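Local coordinates for extracellular solute-binding protein, family 5 (Chelativorans sp., PDB 6WM6) that binds EDTA and related aminopolycarboxylates in the periplasm, probably for delivery to an ABC transporter, at residues N69-V72 with V73-V76; Y136-K139 with T140-R144; A468-A471 with G472-L476. All coordinates share one frame; numbering follows the deposited sequence.

Contact 1 lies at the start of helix 71-77, about 10 Å from the centre of the chain, where a side-chain cap and an anion meet peptide N-H groups; contacts 2 and 3 lie at the C-terminal ends of helices 131-141 and 467-474. Contacts 1 and 2 are buried, contact 3 partly so. Aromatic faces dominate contact 2, whereas contact 3 joins a lysine chain, an isoleucine and a phenylalanine with backbone bonds that reach three as well as four residues back. The centres lie 20 to 22 Å apart and no two contacts touch, yet 136-144 and 468-476 reach one sulfate from separate elements, as might be expected across a cleft between lobes.

Contact 1. Residues N69-V72 with V73-V76; sequences NNAV and VRTV. With SO4 (sulfate ion), chain B; SO4 (sulfate ion), chain C.
Asn70 and Val73 meet through a side-chain bond to the backbone: Asn70 OD1 accepts from Val73 N at 2.9 Å, almost straight. With Asn70 CG lodged between its own N and carbonyl carbon (chi1 66°), the amide turns back over the first turn, and its oxygen rests against Val73 CG2 at 3.5 Å.

The tight part follows along helix 71-77. Ala71 O is gripped twice by one residue, since Thr75 N and Thr75 OG1 approach it from opposite faces of the carbonyl plane, the hydroxyl donating at 2.9 Å. One residue on, Val76 N bonds to Val72 O; both valines are buried, Val72 against Arg56 and Ile58 and Val76 against Phe254 of strand 251-256.

The end round Asn69 and Ala71 is looser and more exposed. Arg74, from the buried side, reaches Asn69 OD1 with NH2 at 2.9 Å, a weak bond bent to 130°, amide and guanidinium planes 59° apart. Asn70 O lies over one face of that guanidinium, whose NH1 is held more firmly by Gln549 O. Two sulfates, probably from the crystallisation liquor, gather here: Ala71 N donates to O1 of the chain B sulfate at 2.9 Å, and Asn69 ND2 makes a weak bond to O2 of the chain C sulfate. A side-chain N-cap at Asn70 with an anion beside the first peptide N-H is the arrangement of a helix N-terminus, whose dipole would favour negative charge.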
# COMPACT_ATOMS: atom_id res chain seq x y z
N ASN A 69 -5.79 -9.17 -2.52
CA ASN A 69 -5.21 -7.83 -2.44
C ASN A 69 -4.13 -7.80 -1.37
O ASN A 69 -4.39 -7.49 -0.20
CB ASN A 69 -6.30 -6.81 -2.14
CG ASN A 69 -5.75 -5.43 -1.88
OD1 ASN A 69 -4.98 -4.93 -2.67
ND2 ASN A 69 -6.15 -4.83 -0.76
N ASN A 70 -2.91 -8.09 -1.77
CA ASN A 70 -1.75 -7.91 -0.89
C ASN A 70 -0.51 -7.79 -1.77
O ASN A 70 -0.53 -8.08 -2.98
CB ASN A 70 -1.64 -9.02 0.16
CG ASN A 70 -1.35 -10.38 -0.44
OD1 ASN A 70 -0.36 -10.56 -1.17
ND2 ASN A 70 -2.18 -11.36 -0.11
N ALA A 71 0.59 -7.34 -1.16
CA ALA A 71 1.78 -7.04 -1.94
C ALA A 71 2.42 -8.28 -2.55
O ALA A 71 3.10 -8.18 -3.58
CB ALA A 71 2.81 -6.31 -1.06
N VAL A 72 2.24 -9.46 -1.96
CA VAL A 72 2.80 -10.67 -2.54
C VAL A 72 2.09 -11.02 -3.85
O VAL A 72 2.74 -11.27 -4.88
CB VAL A 72 2.75 -11.84 -1.54
CG1 VAL A 72 3.16 -13.14 -2.21
CG2 VAL A 72 3.65 -11.54 -0.36
N VAL A 73 0.76 -11.07 -3.84
CA VAL A 73 0.03 -11.37 -5.07
C VAL A 73 0.33 -10.31 -6.11
O VAL A 73 0.46 -10.60 -7.31
CB VAL A 73 -1.48 -11.51 -4.77
CG1 VAL A 73 -2.24 -11.83 -6.05
CG2 VAL A 73 -1.71 -12.59 -3.73
N ARG A 74 0.42 -9.05 -5.69
CA ARG A 74 0.71 -7.98 -6.63
C ARG A 74 2.08 -8.19 -7.26
O ARG A 74 2.24 -8.07 -8.49
CB ARG A 74 0.62 -6.64 -5.89
CG ARG A 74 0.28 -5.46 -6.78
CD ARG A 74 -0.01 -4.19 -5.97
NE ARG A 74 -1.13 -4.35 -5.05
CZ ARG A 74 -1.04 -4.33 -3.73
NH1 ARG A 74 0.10 -4.16 -3.11
NH2 ARG A 74 -2.15 -4.51 -3.02
N THR A 75 3.09 -8.49 -6.45
CA THR A 75 4.45 -8.71 -6.95
C THR A 75 4.51 -9.88 -7.92
O THR A 75 5.12 -9.78 -8.99
CB THR A 75 5.40 -8.92 -5.76
OG1 THR A 75 5.50 -7.69 -5.04
CG2 THR A 75 6.79 -9.33 -6.20
N VAL A 76 3.89 -11.00 -7.57
CA VAL A 76 4.00 -12.21 -8.38
C VAL A 76 3.23 -12.10 -9.69
O VAL A 76 3.59 -12.74 -10.67
CB VAL A 76 3.54 -13.41 -7.55
CG1 VAL A 76 3.40 -14.64 -8.40
CG2 VAL A 76 4.51 -13.66 -6.41
S SO4 B . -0.12 -5.64 2.52
O1 SO4 B . 0.30 -5.62 1.12
O2 SO4 B . 0.43 -6.83 3.16
O3 SO4 B . 0.38 -4.42 3.21
O4 SO4 B . -1.58 -5.68 2.58
S SO4 C . -4.95 -1.72 1.26
O1 SO4 C . -4.62 -1.66 -0.16
O2 SO4 C . -4.93 -3.12 1.69
O3 SO4 C . -3.93 -0.99 2.03
O4 SO4 C . -6.27 -1.16 1.48

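Contact 2. Residues Y136-K139 with T140-R144; sequences YFWK and TQNRR. With SO4 (sulfate ion), chain D.
Gln141 lies back over Phe137, one turn earlier in helix 131-141. Its CB sits 3.6 Å from Phe137 O. CG lies 3.2 Å from Phe137 O as well and passes over the face of the Phe137 ring, close to the ring normal, a CH-pi contact. A bend at chi2 (-58°) brings CD and the rest of the amide flat over the ring, the two planes only 7° apart, with OE1 4.2 Å from Phe137 CZ. At the tip, NE2 donates to Thr140 OG1 at 2.9 Å, almost straight and in the amide plane, and also bonds to Tyr206 OH of helix 202-212, so that two partners hold the amide in its rotation.

Thr140 OG1 is thereby used twice, because it donates to Phe137 O at 2.8 Å, while its CG2 lies over the Tyr136 face. The tyrosine hydroxyl is hydrogen-bonded to Ser205 OG of helix 202-212.

Beyond Gln141 the chain leaves the helix through an Asx turn: Asn142 OD1 accepts from Arg144 N at 2.8 Å, and Arg143 between them has positive phi (74°). A water donates to both Lys139 O and Asn142 OD1, tying the turn to the last helical residues.

The Asn142 amide stands nearly perpendicular to the Trp138 indole, with ND2 3.4 Å above the centre of its face and also bonded to Asp145. Trp138 NE1 and Arg144 NH2 share Ile160 O as acceptor. Arg143 reaches a sulfate, probably from the crystallisation liquor, where NH2 donates to O1 at 2.8 Å in the guanidinium plane, an anion also bound by Ser154 N and Tyr155 N.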
# COMPACT_ATOMS: atom_id res chain seq x y z
N TYR A 136 -14.74 -6.00 -19.47
CA TYR A 136 -14.83 -7.05 -18.45
C TYR A 136 -14.37 -6.52 -17.10
O TYR A 136 -15.07 -6.67 -16.08
CB TYR A 136 -14.03 -8.28 -18.86
CG TYR A 136 -13.99 -9.36 -17.79
CD1 TYR A 136 -14.99 -10.31 -17.72
CD2 TYR A 136 -12.97 -9.41 -16.86
CE1 TYR A 136 -14.97 -11.30 -16.73
CE2 TYR A 136 -12.94 -10.39 -15.88
CZ TYR A 136 -13.94 -11.33 -15.82
OH TYR A 136 -13.89 -12.28 -14.83
N PHE A 137 -13.20 -5.89 -17.05
CA PHE A 137 -12.71 -5.44 -15.76
C PHE A 137 -13.63 -4.42 -15.12
O PHE A 137 -13.95 -4.50 -13.93
CB PHE A 137 -11.30 -4.88 -15.88
CG PHE A 137 -10.66 -4.58 -14.56
CD1 PHE A 137 -10.49 -5.59 -13.62
CD2 PHE A 137 -10.26 -3.30 -14.22
CE1 PHE A 137 -9.92 -5.35 -12.40
CE2 PHE A 137 -9.66 -3.04 -12.99
CZ PHE A 137 -9.49 -4.07 -12.08
N TRP A 138 -14.06 -3.42 -15.91
CA TRP A 138 -15.02 -2.43 -15.41
C TRP A 138 -16.27 -3.08 -14.84
O TRP A 138 -16.73 -2.71 -13.75
CB TRP A 138 -15.37 -1.48 -16.55
CG TRP A 138 -16.55 -0.55 -16.32
CD1 TRP A 138 -16.63 0.46 -15.42
CD2 TRP A 138 -17.77 -0.55 -17.06
NE1 TRP A 138 -17.86 1.08 -15.53
CE2 TRP A 138 -18.56 0.49 -16.54
CE3 TRP A 138 -18.26 -1.32 -18.12
CZ2 TRP A 138 -19.83 0.77 -17.03
CZ3 TRP A 138 -19.52 -1.04 -18.60
CH2 TRP A 138 -20.30 0.00 -18.06
N LYS A 139 -16.82 -4.08 -15.54
CA LYS A 139 -18.02 -4.75 -15.05
C LYS A 139 -17.77 -5.47 -13.73
O LYS A 139 -18.65 -5.50 -12.87
CB LYS A 139 -18.59 -5.71 -16.10
CG LYS A 139 -19.25 -4.98 -17.25
CD LYS A 139 -20.01 -5.92 -18.18
CE LYS A 139 -20.72 -5.12 -19.25
NZ LYS A 139 -21.58 -5.95 -20.14
N THR A 140 -16.57 -6.02 -13.53
CA THR A 140 -16.29 -6.66 -12.24
C THR A 140 -16.13 -5.64 -11.12
O THR A 140 -16.34 -5.98 -9.95
CB THR A 140 -15.04 -7.56 -12.26
OG1 THR A 140 -13.84 -6.78 -12.39
CG2 THR A 140 -15.11 -8.60 -13.37
N GLN A 141 -15.73 -4.41 -11.44
CA GLN A 141 -15.35 -3.42 -10.43
C GLN A 141 -16.40 -2.35 -10.18
O GLN A 141 -16.23 -1.58 -9.23
CB GLN A 141 -14.06 -2.71 -10.84
CG GLN A 141 -12.85 -3.61 -11.05
CD GLN A 141 -12.49 -4.43 -9.83
OE1 GLN A 141 -12.07 -3.89 -8.79
NE2 GLN A 141 -12.66 -5.74 -9.93
N ASN A 142 -17.44 -2.26 -11.00
CA ASN A 142 -18.31 -1.07 -10.97
C ASN A 142 -19.49 -1.18 -10.01
O ASN A 142 -20.30 -0.25 -9.96
CB ASN A 142 -18.78 -0.68 -12.37
CG ASN A 142 -19.78 -1.65 -12.98
OD1 ASN A 142 -20.40 -2.46 -12.28
ND2 ASN A 142 -19.96 -1.56 -14.28
N ARG A 143 -19.61 -2.28 -9.26
CA ARG A 143 -20.62 -2.48 -8.23
C ARG A 143 -22.02 -2.75 -8.79
O ARG A 143 -22.94 -3.05 -8.02
CB ARG A 143 -20.71 -1.26 -7.30
CG ARG A 143 -19.42 -0.89 -6.58
CD ARG A 143 -19.08 -1.91 -5.52
NE ARG A 143 -18.05 -1.45 -4.59
CZ ARG A 143 -17.48 -2.24 -3.68
NH1 ARG A 143 -17.86 -3.51 -3.59
NH2 ARG A 143 -16.55 -1.77 -2.86
N ARG A 144 -22.19 -2.65 -10.10
CA ARG A 144 -23.52 -2.77 -10.70
C ARG A 144 -23.69 -4.02 -11.55
O ARG A 144 -24.63 -4.79 -11.33
CB ARG A 144 -23.83 -1.53 -11.56
CG ARG A 144 -23.91 -0.25 -10.77
CD ARG A 144 -24.30 0.93 -11.65
NE ARG A 144 -23.35 1.15 -12.74
CZ ARG A 144 -22.25 1.91 -12.64
NH1 ARG A 144 -21.95 2.49 -11.49
NH2 ARG A 144 -21.47 2.05 -13.69
S SO4 D . -15.09 2.10 -3.14
O1 SO4 D . -15.42 0.69 -3.38
O2 SO4 D . -13.77 2.40 -3.70
O3 SO4 D . -15.01 2.37 -1.70
O4 SO4 D . -16.09 2.96 -3.77
O HOH W 1 -20.12 -4.99 -10.61

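Contact 3. Residues A468-A471 with G472-L476; sequences AVKA and GQIFL. With SO4 (sulfate ion), chain D.
Ala471 O takes two backbone bonds, from Ile474 N at 3.1 Å, well above the carbonyl plane, and from Phe475 N at 3.0 Å, almost in line with the carbonyl, while Gln473 N reaches Lys470 O three residues back, as a helix does when its last turn tightens toward 3-10 geometry. Gly472 N is shared between Ala468 O and, weakly, Val469 O.

Among the side chains, Lys470 CG sits beside the carbonyl carbon and opposite the backbone N (chi1 176°), then the chain bends at chi2, which lays the methylenes across Ile474. Its CE presses on Ile474 CD1 at 3.4 Å, tighter than ordinary van der Waals contact, and its NZ is hydrogen-bonded to Gln481 OE1. Replacing Lys470 with an alanine would probably leave Ile474 CD1 without its aliphatic cover and Gln481 without its charged partner.

Phe475 turns a ring edge to Ala471, with CD2 3.9 Å from Ala471 CB, and Ile474 CG2 covers one ring face. Gln473, modelled in two conformers, has NE2 beside a sulfate oxygen in the one described, a bond best taken with caution, and its OE1 bonds to Arg480.

Helix 467-474 and the residue after it pack on two other helices: Ala471 and Phe475 meet Ile495 of helix 489-499, and Phe475 also touches Ala518 of helix 504-521; Lys470 makes a weak bond back to Ser462 O, at the end of strand 456-462.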
# COMPACT_ATOMS: atom_id res chain seq x y z
N ALA A 468 -7.12 11.73 -1.89
CA ALA A 468 -8.57 11.80 -1.70
C ALA A 468 -9.23 10.46 -1.91
O ALA A 468 -10.27 10.18 -1.30
CB ALA A 468 -9.18 12.83 -2.65
N VAL A 469 -8.66 9.61 -2.78
CA VAL A 469 -9.20 8.27 -2.99
C VAL A 469 -8.95 7.41 -1.77
O VAL A 469 -9.86 6.74 -1.26
CB VAL A 469 -8.62 7.65 -4.27
CG1 VAL A 469 -9.12 6.19 -4.42
CG2 VAL A 469 -9.04 8.48 -5.49
N LYS A 470 -7.73 7.46 -1.23
CA LYS A 470 -7.44 6.69 -0.03
C LYS A 470 -8.31 7.15 1.13
O LYS A 470 -8.85 6.34 1.89
CB LYS A 470 -5.97 6.82 0.35
CG LYS A 470 -5.56 6.13 1.66
CD LYS A 470 -5.74 4.64 1.55
CE LYS A 470 -5.22 3.92 2.79
NZ LYS A 470 -5.25 2.47 2.56
N ALA A 471 -8.49 8.46 1.27
CA ALA A 471 -9.26 8.99 2.38
C ALA A 471 -10.68 8.48 2.37
O ALA A 471 -11.26 8.24 3.44
CB ALA A 471 -9.22 10.51 2.34
N GLY A 472 -11.26 8.29 1.18
CA GLY A 472 -12.61 7.77 1.07
C GLY A 472 -12.75 6.34 1.56
O GLY A 472 -13.89 5.88 1.77
N GLN A 473 -11.65 5.63 1.74
CA GLN A 473 -11.66 4.26 2.27
C GLN A 473 -11.48 4.19 3.77
O GLN A 473 -11.75 3.12 4.36
CB GLN A 473 -10.49 3.47 1.69
CG GLN A 473 -10.53 3.28 0.23
CD GLN A 473 -11.74 2.48 -0.18
OE1 GLN A 473 -11.91 1.34 0.24
NE2 GLN A 473 -12.60 3.09 -0.99
N ILE A 474 -11.08 5.27 4.41
CA ILE A 474 -10.67 5.28 5.81
C ILE A 474 -11.62 6.10 6.67
O ILE A 474 -11.85 5.75 7.83
CB ILE A 474 -9.23 5.83 5.95
CG1 ILE A 474 -8.19 4.89 5.38
CG2 ILE A 474 -8.93 6.12 7.44
CD1 ILE A 474 -6.80 5.52 5.39
N PHE A 475 -12.09 7.25 6.19
CA PHE A 475 -12.68 8.26 7.06
C PHE A 475 -14.19 8.35 6.96
O PHE A 475 -14.79 9.16 7.67
CB PHE A 475 -12.06 9.64 6.80
CG PHE A 475 -10.58 9.70 7.09
CD1 PHE A 475 -10.11 9.93 8.39
CD2 PHE A 475 -9.64 9.53 6.09
CE1 PHE A 475 -8.76 9.98 8.66
CE2 PHE A 475 -8.29 9.56 6.36
CZ PHE A 475 -7.85 9.77 7.65
N LEU A 476 -14.81 7.56 6.10
CA LEU A 476 -16.26 7.64 5.90
C LEU A 476 -16.94 6.67 6.85
O LEU A 476 -16.41 5.61 7.19
CB LEU A 476 -16.61 7.30 4.46
CG LEU A 476 -16.58 8.43 3.41
CD1 LEU A 476 -15.38 9.32 3.53
CD2 LEU A 476 -16.66 7.83 2.01
S SO4 D . -15.09 2.10 -3.14
O1 SO4 D . -15.42 0.69 -3.38
O2 SO4 D . -13.77 2.40 -3.70
O3 SO4 D . -15.01 2.37 -1.70
O4 SO4 D . -16.09 2.96 -3.77
O HOH W 2 -12.41 6.28 -1.92